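Local coordinates for decapping protein involved in mRNA degradation-Dcp1p (Saccharomyces cerevisiae, PDB 1Q67), which serves as the activating subunit of the yeast DCP1-DCP2 decapping complex, which removes the 7-methylguanine cap from mRNA in normal turnover and nonsense-mediated decay, at residues L37-P42 against Y215-Y220; G63-Y68 against Y201-H206; L190-I193 against E199-G202. All blocks are in the same frame, centred on the assembly; numbering follows the deposited sequence.

Contact 1 of 3, residues L37-P42 against Y215-Y220; sequences LLFHTP and YELIKY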
ATOM      1  N   LEU B  37       6.494  19.964 -10.928  1.00 37.57           N
ATOM      2  CA  LEU B  37       6.674  18.692 -10.236  1.00 36.98           C
ATOM      3  C   LEU B  37       8.097  18.712  -9.684  1.00 35.37           C
ATOM      4  O   LEU B  37       9.037  19.002 -10.414  1.00 35.71           O
ATOM      5  CB  LEU B  37       6.502  17.527 -11.220  1.00 37.01           C
ATOM      6  CG  LEU B  37       6.735  16.101 -10.708  1.00 36.23           C
ATOM      7  CD1 LEU B  37       5.710  15.764  -9.635  1.00 33.82           C
ATOM      8  CD2 LEU B  37       6.627  15.109 -11.884  1.00 38.95           C
ATOM      9  N   LEU B  38       8.264  18.397  -8.405  1.00 35.36           N
ATOM     10  CA  LEU B  38       9.598  18.435  -7.808  1.00 36.77           C
ATOM     11  C   LEU B  38      10.172  17.063  -7.516  1.00 36.90           C
ATOM     12  O   LEU B  38      11.387  16.878  -7.501  1.00 35.17           O
ATOM     13  CB  LEU B  38       9.569  19.232  -6.496  1.00 34.46           C
ATOM     14  CG  LEU B  38       9.048  20.666  -6.568  1.00 36.07           C
ATOM     15  CD1 LEU B  38       9.046  21.268  -5.167  1.00 37.44           C
ATOM     16  CD2 LEU B  38       9.931  21.500  -7.517  1.00 34.64           C
ATOM     17  N   PHE B  39       9.295  16.098  -7.288  1.00 37.23           N
ATOM     18  CA  PHE B  39       9.745  14.761  -6.946  1.00 37.35           C
ATOM     19  C   PHE B  39       8.620  13.752  -7.095  1.00 36.81           C
ATOM     20  O   PHE B  39       7.458  14.062  -6.827  1.00 36.24           O
ATOM     21  CB  PHE B  39      10.227  14.756  -5.490  1.00 37.60           C
ATOM     22  CG  PHE B  39      10.539  13.393  -4.949  1.00 39.67           C
ATOM     23  CD1 PHE B  39      11.813  12.852  -5.081  1.00 42.55           C
ATOM     24  CD2 PHE B  39       9.546  12.630  -4.344  1.00 40.95           C
ATOM     25  CE1 PHE B  39      12.096  11.568  -4.613  1.00 43.42           C
ATOM     26  CE2 PHE B  39       9.816  11.348  -3.875  1.00 42.17           C
ATOM     27  CZ  PHE B  39      11.096  10.813  -4.013  1.00 42.21           C
ATOM     28  N   HIS B  40       8.979  12.549  -7.526  1.00 34.81           N
ATOM     29  CA  HIS B  40       8.016  11.474  -7.648  1.00 36.76           C
ATOM     30  C   HIS B  40       8.744  10.151  -7.501  1.00 36.88           C
ATOM     31  O   HIS B  40       9.895  10.016  -7.903  1.00 36.88           O
ATOM     32  CB  HIS B  40       7.262  11.520  -8.988  1.00 37.40           C
ATOM     33  CG  HIS B  40       8.115  11.251 -10.189  1.00 40.36           C
ATOM     34  ND1 HIS B  40       8.823  12.240 -10.837  1.00 40.70           N
ATOM     35  CD2 HIS B  40       8.375  10.102 -10.858  1.00 40.93           C
ATOM     36  CE1 HIS B  40       9.483  11.712 -11.854  1.00 40.39           C
ATOM     37  NE2 HIS B  40       9.228  10.418 -11.889  1.00 42.48           N
ATOM     38  N   THR B  41       8.074   9.189  -6.882  1.00 35.96           N
ATOM     39  CA  THR B  41       8.636   7.862  -6.696  1.00 37.15           C
ATOM     40  C   THR B  41       7.458   6.950  -7.024  1.00 36.74           C
ATOM     41  O   THR B  41       6.314   7.272  -6.705  1.00 36.17           O
ATOM     42  CB  THR B  41       9.153   7.657  -5.241  1.00 37.18           C
ATOM     43  OG1 THR B  41       9.918   6.448  -5.172  1.00 38.63           O
ATOM     44  CG2 THR B  41       8.005   7.587  -4.256  1.00 33.63           C
ATOM     45  N   PRO B  42       7.724   5.805  -7.678  1.00 37.57           N
ATOM     46  CA  PRO B  42       6.742   4.794  -8.108  1.00 36.69           C
ATOM     47  C   PRO B  42       5.847   4.129  -7.072  1.00 36.78           C
ATOM     48  O   PRO B  42       4.640   3.982  -7.289  1.00 35.23           O
ATOM     49  CB  PRO B  42       7.603   3.744  -8.827  1.00 37.85           C
ATOM     50  CG  PRO B  42       8.876   4.472  -9.160  1.00 39.04           C
ATOM     51  CD  PRO B  42       9.094   5.354  -7.975  1.00 36.34           C
ATOM     52  N   TYR B 215      13.093  13.030   2.196  1.00 37.48           N
ATOM     53  CA  TYR B 215      13.329  13.622   3.503  1.00 38.73           C
ATOM     54  C   TYR B 215      14.078  14.947   3.333  1.00 38.58           C
ATOM     55  O   TYR B 215      13.742  15.955   3.954  1.00 36.58           O
ATOM     56  CB  TYR B 215      14.161  12.661   4.364  1.00 40.26           C
ATOM     57  CG  TYR B 215      14.833  13.337   5.538  1.00 42.95           C
ATOM     58  CD1 TYR B 215      14.089  13.828   6.609  1.00 42.09           C
ATOM     59  CD2 TYR B 215      16.210  13.543   5.541  1.00 45.16           C
ATOM     60  CE1 TYR B 215      14.702  14.514   7.653  1.00 44.39           C
ATOM     61  CE2 TYR B 215      16.833  14.229   6.576  1.00 46.36           C
ATOM     62  CZ  TYR B 215      16.076  14.715   7.627  1.00 46.09           C
ATOM     63  OH  TYR B 215      16.692  15.432   8.625  1.00 47.63           O
ATOM     64  N   GLU B 216      15.091  14.930   2.474  1.00 38.93           N
ATOM     65  CA  GLU B 216      15.915  16.107   2.206  1.00 40.25           C
ATOM     66  C   GLU B 216      15.111  17.218   1.528  1.00 39.10           C
ATOM     67  O   GLU B 216      15.264  18.397   1.853  1.00 37.84           O
ATOM     68  CB  GLU B 216      17.096  15.721   1.310  1.00 44.31           C
ATOM     69  CG  GLU B 216      18.441  16.207   1.799  1.00 51.91           C
ATOM     70  CD  GLU B 216      18.995  15.348   2.908  1.00 56.10           C
ATOM     71  OE1 GLU B 216      19.257  14.157   2.640  1.00 60.79           O
ATOM     72  OE2 GLU B 216      19.169  15.855   4.040  1.00 58.18           O
ATOM     73  N   LEU B 217      14.263  16.844   0.573  1.00 35.82           N
ATOM     74  CA  LEU B 217      13.446  17.831  -0.117  1.00 34.31           C
ATOM     75  C   LEU B 217      12.426  18.491   0.815  1.00 32.91           C
ATOM     76  O   LEU B 217      12.303  19.712   0.843  1.00 33.94           O
ATOM     77  CB  LEU B 217      12.716  17.190  -1.299  1.00 33.00           C
ATOM     78  CG  LEU B 217      11.676  18.076  -1.991  1.00 34.62           C
ATOM     79  CD1 LEU B 217      12.363  19.306  -2.575  1.00 31.57           C
ATOM     80  CD2 LEU B 217      10.968  17.281  -3.092  1.00 34.19           C
ATOM     81  N   ILE B 218      11.688  17.695   1.577  1.00 32.11           N
ATOM     82  CA  ILE B 218      10.690  18.267   2.468  1.00 34.79           C
ATOM     83  C   ILE B 218      11.337  19.149   3.534  1.00 34.69           C
ATOM     84  O   ILE B 218      10.822  20.218   3.867  1.00 37.37           O
ATOM     85  CB  ILE B 218       9.853  17.175   3.154  1.00 34.28           C
ATOM     86  CG1 ILE B 218       9.082  16.376   2.095  1.00 34.26           C
ATOM     87  CG2 ILE B 218       8.882  17.818   4.143  1.00 33.42           C
ATOM     88  CD1 ILE B 218       8.392  15.144   2.641  1.00 33.72           C
ATOM     89  N   LYS B 219      12.462  18.686   4.061  1.00 36.39           N
ATOM     90  CA  LYS B 219      13.217  19.417   5.067  1.00 37.42           C
ATOM     91  C   LYS B 219      13.571  20.777   4.482  1.00 37.74           C
ATOM     92  O   LYS B 219      13.379  21.809   5.120  1.00 36.47           O
ATOM     93  CB  LYS B 219      14.492  18.640   5.403  1.00 42.47           C
ATOM     94  CG  LYS B 219      15.414  19.289   6.420  1.00 46.91           C
ATOM     95  CD  LYS B 219      14.856  19.202   7.821  1.00 51.33           C
ATOM     96  CE  LYS B 219      15.899  19.645   8.845  1.00 55.11           C
ATOM     97  NZ  LYS B 219      15.305  19.867  10.201  1.00 56.12           N
ATOM     98  N   TYR B 220      14.070  20.768   3.249  1.00 36.81           N
ATOM     99  CA  TYR B 220      14.456  21.997   2.568  1.00 35.92           C
ATOM    100  C   TYR B 220      13.269  22.933   2.344  1.00 35.23           C
ATOM    101  O   TYR B 220      13.394  24.149   2.472  1.00 35.90           O
ATOM    102  CB  TYR B 220      15.096  21.678   1.210  1.00 36.70           C
ATOM    103  CG  TYR B 220      15.602  22.905   0.479  1.00 37.51           C
ATOM    104  CD1 TYR B 220      16.902  23.381   0.685  1.00 38.36           C
ATOM    105  CD2 TYR B 220      14.761  23.629  -0.364  1.00 38.73           C
ATOM    106  CE1 TYR B 220      17.341  24.550   0.076  1.00 37.89           C
ATOM    107  CE2 TYR B 220      15.191  24.799  -0.978  1.00 40.62           C
ATOM    108  CZ  TYR B 220      16.480  25.254  -0.750  1.00 41.25           C
ATOM    109  OH  TYR B 220      16.893  26.425  -1.334  1.00 44.58           O
TER
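A classic beta bulge at L38 and F39 faces L217 of the C-terminal helix. The bulge lies in strand 34-41, an outermost strand of the four-stranded sheet. The helix, 208-223, packs against this sheet through L217 and I218, which touch I67, and against strand 183-187 of the other sheet through Y215 and I218. No hydrogen bond joins the two segments. The nearest backbones, at F39 and L217, are 8.4 Å apart between their CA atoms, so the space is bridged by side chains.

One methyl of L217 does the touching. Its CD2 comes to 3.6 Å from F39 CB and to 4.2 Å from L38 CB. The leucine therefore meets the roots of two neighbouring residues rather than their ends. CG of L217 stands opposite the backbone N (chi1 172°), and this carries CD2 out from the helix toward the strand.

The bulge explains why two consecutive residues can meet the same methyl. L38 and F39 both pair with I67 of the next strand, and both turn their CB atoms to the helix. L38 has helix-like psi (-27°), as expected at the first position of a classic bulge, while F39 returns to extended geometry. Beyond CB the phenyl ring of F39 swings away from L217, with chi1 at 172°. The methyl meets the ring only obliquely, and the ring goes on to D210 and I214, earlier in the same helix.

T41 OG1 is hydrogen-bonded to D210 OD2. The buried area is small, 107 Å², and the touching residues are partly exposed. A C-terminal helix that caps one open end of the sandwich is typical of the PH-like fold, the superfamily to which the Dcp1 family belongs.

Contact 2 of 3, residues G63-Y68 against Y201-H206; sequences GVLAIY and YGIWIH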
ATOM      1  N   GLY B  63       0.750   3.913  -3.890  1.00 31.53           N
ATOM      2  CA  GLY B  63       0.889   4.198  -5.303  1.00 31.60           C
ATOM      3  C   GLY B  63       1.972   5.220  -5.562  1.00 31.89           C
ATOM      4  O   GLY B  63       2.957   5.286  -4.829  1.00 32.77           O
ATOM      5  N   VAL B  64       1.791   6.020  -6.604  1.00 32.71           N
ATOM      6  CA  VAL B  64       2.766   7.036  -6.952  1.00 34.07           C
ATOM      7  C   VAL B  64       2.709   8.203  -5.965  1.00 34.54           C
ATOM      8  O   VAL B  64       1.635   8.742  -5.675  1.00 33.42           O
ATOM      9  CB  VAL B  64       2.533   7.571  -8.379  1.00 34.08           C
ATOM     10  CG1 VAL B  64       3.605   8.593  -8.724  1.00 34.14           C
ATOM     11  CG2 VAL B  64       2.579   6.423  -9.383  1.00 34.78           C
ATOM     12  N   LEU B  65       3.877   8.579  -5.453  1.00 34.13           N
ATOM     13  CA  LEU B  65       3.992   9.674  -4.505  1.00 35.25           C
ATOM     14  C   LEU B  65       4.717  10.820  -5.189  1.00 34.67           C
ATOM     15  O   LEU B  65       5.785  10.626  -5.765  1.00 35.08           O
ATOM     16  CB  LEU B  65       4.777   9.225  -3.265  1.00 38.23           C
ATOM     17  CG  LEU B  65       5.341  10.291  -2.308  1.00 39.11           C
ATOM     18  CD1 LEU B  65       4.222  11.098  -1.680  1.00 38.65           C
ATOM     19  CD2 LEU B  65       6.147   9.596  -1.222  1.00 37.33           C
ATOM     20  N   ALA B  66       4.132  12.010  -5.144  1.00 31.52           N
ATOM     21  CA  ALA B  66       4.766  13.163  -5.758  1.00 31.96           C
ATOM     22  C   ALA B  66       4.710  14.374  -4.839  1.00 32.27           C
ATOM     23  O   ALA B  66       3.776  14.522  -4.052  1.00 31.66           O
ATOM     24  CB  ALA B  66       4.089  13.504  -7.088  1.00 30.53           C
ATOM     25  N   ILE B  67       5.728  15.224  -4.952  1.00 31.74           N
ATOM     26  CA  ILE B  67       5.817  16.464  -4.199  1.00 32.35           C
ATOM     27  C   ILE B  67       5.981  17.523  -5.274  1.00 32.74           C
ATOM     28  O   ILE B  67       6.831  17.407  -6.159  1.00 34.20           O
ATOM     29  CB  ILE B  67       7.010  16.465  -3.247  1.00 33.02           C
ATOM     30  CG1 ILE B  67       6.738  15.459  -2.128  1.00 31.64           C
ATOM     31  CG2 ILE B  67       7.226  17.868  -2.671  1.00 30.24           C
ATOM     32  CD1 ILE B  67       7.922  15.183  -1.278  1.00 37.93           C
ATOM     33  N   TYR B  68       5.155  18.554  -5.210  1.00 31.51           N
ATOM     34  CA  TYR B  68       5.194  19.563  -6.247  1.00 31.17           C
ATOM     35  C   TYR B  68       4.972  20.970  -5.718  1.00 31.87           C
ATOM     36  O   TYR B  68       4.429  21.162  -4.632  1.00 32.10           O
ATOM     37  CB  TYR B  68       4.117  19.225  -7.278  1.00 29.10           C
ATOM     38  CG  TYR B  68       2.754  19.093  -6.647  1.00 29.73           C
ATOM     39  CD1 TYR B  68       1.866  20.166  -6.635  1.00 31.32           C
ATOM     40  CD2 TYR B  68       2.355  17.901  -6.037  1.00 31.07           C
ATOM     41  CE1 TYR B  68       0.617  20.059  -6.044  1.00 29.71           C
ATOM     42  CE2 TYR B  68       1.100  17.785  -5.428  1.00 29.92           C
ATOM     43  CZ  TYR B  68       0.237  18.876  -5.446  1.00 31.35           C
ATOM     44  OH  TYR B  68      -1.017  18.788  -4.880  1.00 34.01           O
ATOM     45  N   TYR B 201       2.042  10.964  10.069  1.00 34.65           N
ATOM     46  CA  TYR B 201       1.881   9.967   9.015  1.00 33.18           C
ATOM     47  C   TYR B 201       3.218   9.303   8.756  1.00 33.71           C
ATOM     48  O   TYR B 201       4.274   9.905   8.970  1.00 33.28           O
ATOM     49  CB  TYR B 201       1.391  10.597   7.703  1.00 31.66           C
ATOM     50  CG  TYR B 201      -0.008  11.150   7.767  1.00 34.84           C
ATOM     51  CD1 TYR B 201      -0.249  12.441   8.243  1.00 37.09           C
ATOM     52  CD2 TYR B 201      -1.102  10.374   7.377  1.00 34.66           C
ATOM     53  CE1 TYR B 201      -1.545  12.948   8.329  1.00 36.03           C
ATOM     54  CE2 TYR B 201      -2.397  10.871   7.462  1.00 36.32           C
ATOM     55  CZ  TYR B 201      -2.608  12.159   7.940  1.00 36.76           C
ATOM     56  OH  TYR B 201      -3.888  12.651   8.035  1.00 40.00           O
ATOM     57  N   GLY B 202       3.156   8.050   8.314  1.00 34.32           N
ATOM     58  CA  GLY B 202       4.354   7.302   7.986  1.00 33.74           C
ATOM     59  C   GLY B 202       4.234   6.866   6.532  1.00 34.71           C
ATOM     60  O   GLY B 202       3.190   6.377   6.106  1.00 34.26           O
ATOM     61  N   ILE B 203       5.289   7.056   5.755  1.00 35.38           N
ATOM     62  CA  ILE B 203       5.239   6.662   4.363  1.00 35.80           C
ATOM     63  C   ILE B 203       6.339   5.655   4.063  1.00 35.90           C
ATOM     64  O   ILE B 203       7.520   5.970   4.198  1.00 33.99           O
ATOM     65  CB  ILE B 203       5.407   7.879   3.418  1.00 36.73           C
ATOM     66  CG1 ILE B 203       4.345   8.941   3.721  1.00 35.61           C
ATOM     67  CG2 ILE B 203       5.264   7.430   1.967  1.00 37.94           C
ATOM     68  CD1 ILE B 203       4.528  10.227   2.927  1.00 35.39           C
ATOM     69  N   TRP B 204       5.945   4.440   3.679  1.00 36.41           N
ATOM     70  CA  TRP B 204       6.916   3.407   3.325  1.00 38.01           C
ATOM     71  C   TRP B 204       7.200   3.588   1.843  1.00 37.52           C
ATOM     72  O   TRP B 204       6.284   3.568   1.023  1.00 39.10           O
ATOM     73  CB  TRP B 204       6.362   1.994   3.555  1.00 40.25           C
ATOM     74  CG  TRP B 204       7.351   0.927   3.158  1.00 44.49           C
ATOM     75  CD1 TRP B 204       8.436   0.512   3.875  1.00 46.14           C
ATOM     76  CD2 TRP B 204       7.415   0.233   1.901  1.00 45.95           C
ATOM     77  NE1 TRP B 204       9.174  -0.388   3.143  1.00 47.59           N
ATOM     78  CE2 TRP B 204       8.568  -0.581   1.929  1.00 47.91           C
ATOM     79  CE3 TRP B 204       6.604   0.215   0.755  1.00 49.63           C
ATOM     80  CZ2 TRP B 204       8.942  -1.401   0.848  1.00 50.04           C
ATOM     81  CZ3 TRP B 204       6.975  -0.607  -0.325  1.00 50.08           C
ATOM     82  CH2 TRP B 204       8.132  -1.402  -0.265  1.00 48.60           C
ATOM     83  N   ILE B 205       8.465   3.764   1.496  1.00 38.98           N
ATOM     84  CA  ILE B 205       8.836   3.953   0.107  1.00 42.44           C
ATOM     85  C   ILE B 205       9.716   2.798  -0.367  1.00 44.10           C
ATOM     86  O   ILE B 205      10.739   2.496   0.239  1.00 43.04           O
ATOM     87  CB  ILE B 205       9.572   5.292  -0.082  1.00 43.25           C
ATOM     88  CG1 ILE B 205       8.639   6.447   0.315  1.00 42.52           C
ATOM     89  CG2 ILE B 205      10.032   5.432  -1.525  1.00 43.19           C
ATOM     90  CD1 ILE B 205       9.288   7.818   0.277  1.00 44.90           C
ATOM     91  N   HIS B 206       9.298   2.153  -1.453  1.00 47.49           N
ATOM     92  CA  HIS B 206      10.032   1.016  -1.992  1.00 51.04           C
ATOM     93  C   HIS B 206      11.447   1.350  -2.461  1.00 51.70           C
ATOM     94  O   HIS B 206      12.389   0.648  -2.110  1.00 52.27           O
ATOM     95  CB  HIS B 206       9.255   0.371  -3.138  1.00 54.79           C
ATOM     96  CG  HIS B 206       9.841  -0.929  -3.590  1.00 59.53           C
ATOM     97  ND1 HIS B 206       9.801  -2.070  -2.817  1.00 61.55           N
ATOM     98  CD2 HIS B 206      10.552  -1.249  -4.697  1.00 60.40           C
ATOM     99  CE1 HIS B 206      10.466  -3.035  -3.426  1.00 61.06           C
ATOM    100  NE2 HIS B 206      10.933  -2.562  -4.567  1.00 61.10           N
TER
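L65 and I205 are the closest backbone positions, 8.8 Å apart between their CA atoms, and no hydrogen bond crosses from 63-68 to 201-206. The two strands belong to different sheets and meet through side chains.

L65 carries the contact with a single methyl. Its CG sits opposite the backbone N (chi1 164°), which sends CD2 across to the other strand. There CD2 meets two isoleucines. It is 3.9 Å from I205 CD1 and 4.0 Å from I203 CG2. The approaches differ. L65 and I203 reach toward each other tip to tip, while L65 and I205 cross at about a right angle. I205 does not aim its CB at L65; the far end of its longer branch makes the touch.

All three residues are buried between the four-stranded and the five-stranded sheet of the beta sandwich. The chain turns a corner at G63, where it passes from one sheet to the other. L142 and I144 of strand 140-146 and I214 of helix 208-223 also pack on L65. T41 touches both L65 and I205, so it lies at the same junction.

On the other strand, W204 and H206 have a different role. Their rings meet H43 of the second subunit, and H206 also meets H206 of that subunit.

Contact 3 of 3, residues L190-I193 against E199-G202; sequences LVII and EVYG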
ATOM      1  N   LEU B 190      10.649   4.021   7.290  1.00 49.06           N
ATOM      2  CA  LEU B 190       9.611   5.023   7.085  1.00 45.83           C
ATOM      3  C   LEU B 190      10.050   6.475   7.029  1.00 45.25           C
ATOM      4  O   LEU B 190      11.021   6.878   7.672  1.00 45.78           O
ATOM      5  CB  LEU B 190       8.561   4.928   8.196  1.00 45.36           C
ATOM      6  CG  LEU B 190       7.631   3.732   8.344  1.00 45.07           C
ATOM      7  CD1 LEU B 190       6.817   3.909   9.612  1.00 46.20           C
ATOM      8  CD2 LEU B 190       6.701   3.637   7.139  1.00 46.29           C
ATOM      9  N   VAL B 191       9.320   7.262   6.249  1.00 42.46           N
ATOM     10  CA  VAL B 191       9.557   8.692   6.201  1.00 38.44           C
ATOM     11  C   VAL B 191       8.368   9.153   7.018  1.00 37.71           C
ATOM     12  O   VAL B 191       7.226   8.883   6.658  1.00 36.62           O
ATOM     13  CB  VAL B 191       9.465   9.274   4.794  1.00 38.00           C
ATOM     14  CG1 VAL B 191       9.404  10.803   4.877  1.00 32.66           C
ATOM     15  CG2 VAL B 191      10.678   8.838   3.980  1.00 34.62           C
ATOM     16  N   ILE B 192       8.649   9.803   8.140  1.00 38.63           N
ATOM     17  CA  ILE B 192       7.616  10.268   9.050  1.00 38.55           C
ATOM     18  C   ILE B 192       7.359  11.758   8.904  1.00 38.64           C
ATOM     19  O   ILE B 192       8.269  12.574   9.029  1.00 39.23           O
ATOM     20  CB  ILE B 192       8.014   9.917  10.501  1.00 39.25           C
ATOM     21  CG1 ILE B 192       8.131   8.393  10.620  1.00 39.72           C
ATOM     22  CG2 ILE B 192       6.993  10.458  11.488  1.00 38.98           C
ATOM     23  CD1 ILE B 192       8.606   7.894  11.968  1.00 43.19           C
ATOM     24  N   ILE B 193       6.108  12.102   8.624  1.00 39.24           N
ATOM     25  CA  ILE B 193       5.725  13.486   8.435  1.00 39.92           C
ATOM     26  C   ILE B 193       4.688  13.940   9.451  1.00 41.17           C
ATOM     27  O   ILE B 193       3.665  13.275   9.658  1.00 40.05           O
ATOM     28  CB  ILE B 193       5.172  13.711   7.008  1.00 40.93           C
ATOM     29  CG1 ILE B 193       6.273  13.446   5.979  1.00 41.22           C
ATOM     30  CG2 ILE B 193       4.650  15.135   6.859  1.00 40.92           C
ATOM     31  CD1 ILE B 193       5.817  13.585   4.545  1.00 41.70           C
ATOM     32  N   GLU B 199      -0.666  15.879  13.383  1.00 46.48           N
ATOM     33  CA  GLU B 199      -0.991  14.486  13.070  1.00 43.94           C
ATOM     34  C   GLU B 199       0.255  13.883  12.441  1.00 40.48           C
ATOM     35  O   GLU B 199       0.955  14.550  11.679  1.00 38.29           O
ATOM     36  CB  GLU B 199      -2.168  14.401  12.098  1.00 46.48           C
ATOM     37  CG  GLU B 199      -3.415  15.060  12.629  1.00 49.91           C
ATOM     38  CD  GLU B 199      -4.566  14.989  11.656  1.00 53.92           C
ATOM     39  OE1 GLU B 199      -5.272  13.958  11.650  1.00 55.25           O
ATOM     40  OE2 GLU B 199      -4.757  15.963  10.891  1.00 56.53           O
ATOM     41  N   VAL B 200       0.535  12.630  12.768  1.00 37.58           N
ATOM     42  CA  VAL B 200       1.719  11.955  12.262  1.00 36.93           C
ATOM     43  C   VAL B 200       1.435  10.843  11.244  1.00 35.10           C
ATOM     44  O   VAL B 200       0.686   9.906  11.515  1.00 35.11           O
ATOM     45  CB  VAL B 200       2.535  11.368  13.436  1.00 37.57           C
ATOM     46  CG1 VAL B 200       3.759  10.651  12.914  1.00 38.05           C
ATOM     47  CG2 VAL B 200       2.937  12.488  14.400  1.00 39.46           C
ATOM     48  N   TYR B 201       2.042  10.964  10.069  1.00 34.65           N
ATOM     49  CA  TYR B 201       1.881   9.967   9.015  1.00 33.18           C
ATOM     50  C   TYR B 201       3.218   9.303   8.756  1.00 33.71           C
ATOM     51  O   TYR B 201       4.274   9.905   8.970  1.00 33.28           O
ATOM     52  CB  TYR B 201       1.391  10.597   7.703  1.00 31.66           C
ATOM     53  CG  TYR B 201      -0.008  11.150   7.767  1.00 34.84           C
ATOM     54  CD1 TYR B 201      -0.249  12.441   8.243  1.00 37.09           C
ATOM     55  CD2 TYR B 201      -1.102  10.374   7.377  1.00 34.66           C
ATOM     56  CE1 TYR B 201      -1.545  12.948   8.329  1.00 36.03           C
ATOM     57  CE2 TYR B 201      -2.397  10.871   7.462  1.00 36.32           C
ATOM     58  CZ  TYR B 201      -2.608  12.159   7.940  1.00 36.76           C
ATOM     59  OH  TYR B 201      -3.888  12.651   8.035  1.00 40.00           O
ATOM     60  N   GLY B 202       3.156   8.050   8.314  1.00 34.32           N
ATOM     61  CA  GLY B 202       4.354   7.302   7.986  1.00 33.74           C
ATOM     62  C   GLY B 202       4.234   6.866   6.532  1.00 34.71           C
ATOM     63  O   GLY B 202       3.190   6.377   6.106  1.00 34.26           O
TER
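I193 and Y201 form a hydrogen-bonded antiparallel pair in the beta hairpin of strands 190-194 and 200-205. The hairpin lies inside the five-stranded sheet, with strand 183-187 on one flank and strand 43-50 on the other. The strand axes come within 4.7 Å at 161°.

Two backbone bonds fix the pair. I193 N gives to Y201 O at 2.9 Å, and Y201 N gives to I193 O at 2.9 Å. The second bond is nearly straight (177°) and lies in the plane of the I193 carbonyl; the first reaches its carbonyl at a tilt. Each carbonyl also receives a CA-H contact from the partner strand: I192 CA lies 3.4 Å from Y201 O, and V200 CA lies 3.5 Å from I193 O. I192 and G202 make the adjoining non-hydrogen-bonded pair.

One face of the hairpin holds L190, I192 and V200. I192 CG2 meets V200 CG1 at 3.5 Å, a close apolar contact made diagonally across the strands. Both branches stand opposite their own backbone N, which brings the two methyls together. G202 presents bare backbone on this face, and L190 CD2 rests 4.1 Å from G202 C. W56 of strand 55-59 packs on L190, I192 and V200, and L190 also packs on I148 of the second subunit.

The other face carries I193 and Y201, both against M155 of the opposing sheet, and the Y201 ring also meets that of F153. K48 NZ forms a salt bridge with E199 OE1 and a weak hydrogen bond with Y201 OH. Here is a regular antiparallel hairpin, one face turned to the interior, of the kind that builds the sheets of PH-like beta sandwiches.

In the fold
Strand 34-41 comes first and is joined at contact 1 to helix 208-223, near the C terminus. This closes the longest loop, and the other two contacts nest inside it. Strand 64-70 pairs beside 34-41 in the four-stranded sheet. Contact 2 links it across the sandwich to strand 200-205. Contact 3 closes a short hairpin of 190-194 with the same strand 200-205 and so shares Y201 and G202 with contact 2. The chain then runs from 200-205 directly into the helix. I218 of the helix touches I193, which joins contacts 1 and 3. Together they tie both sheets and the helix around one interior.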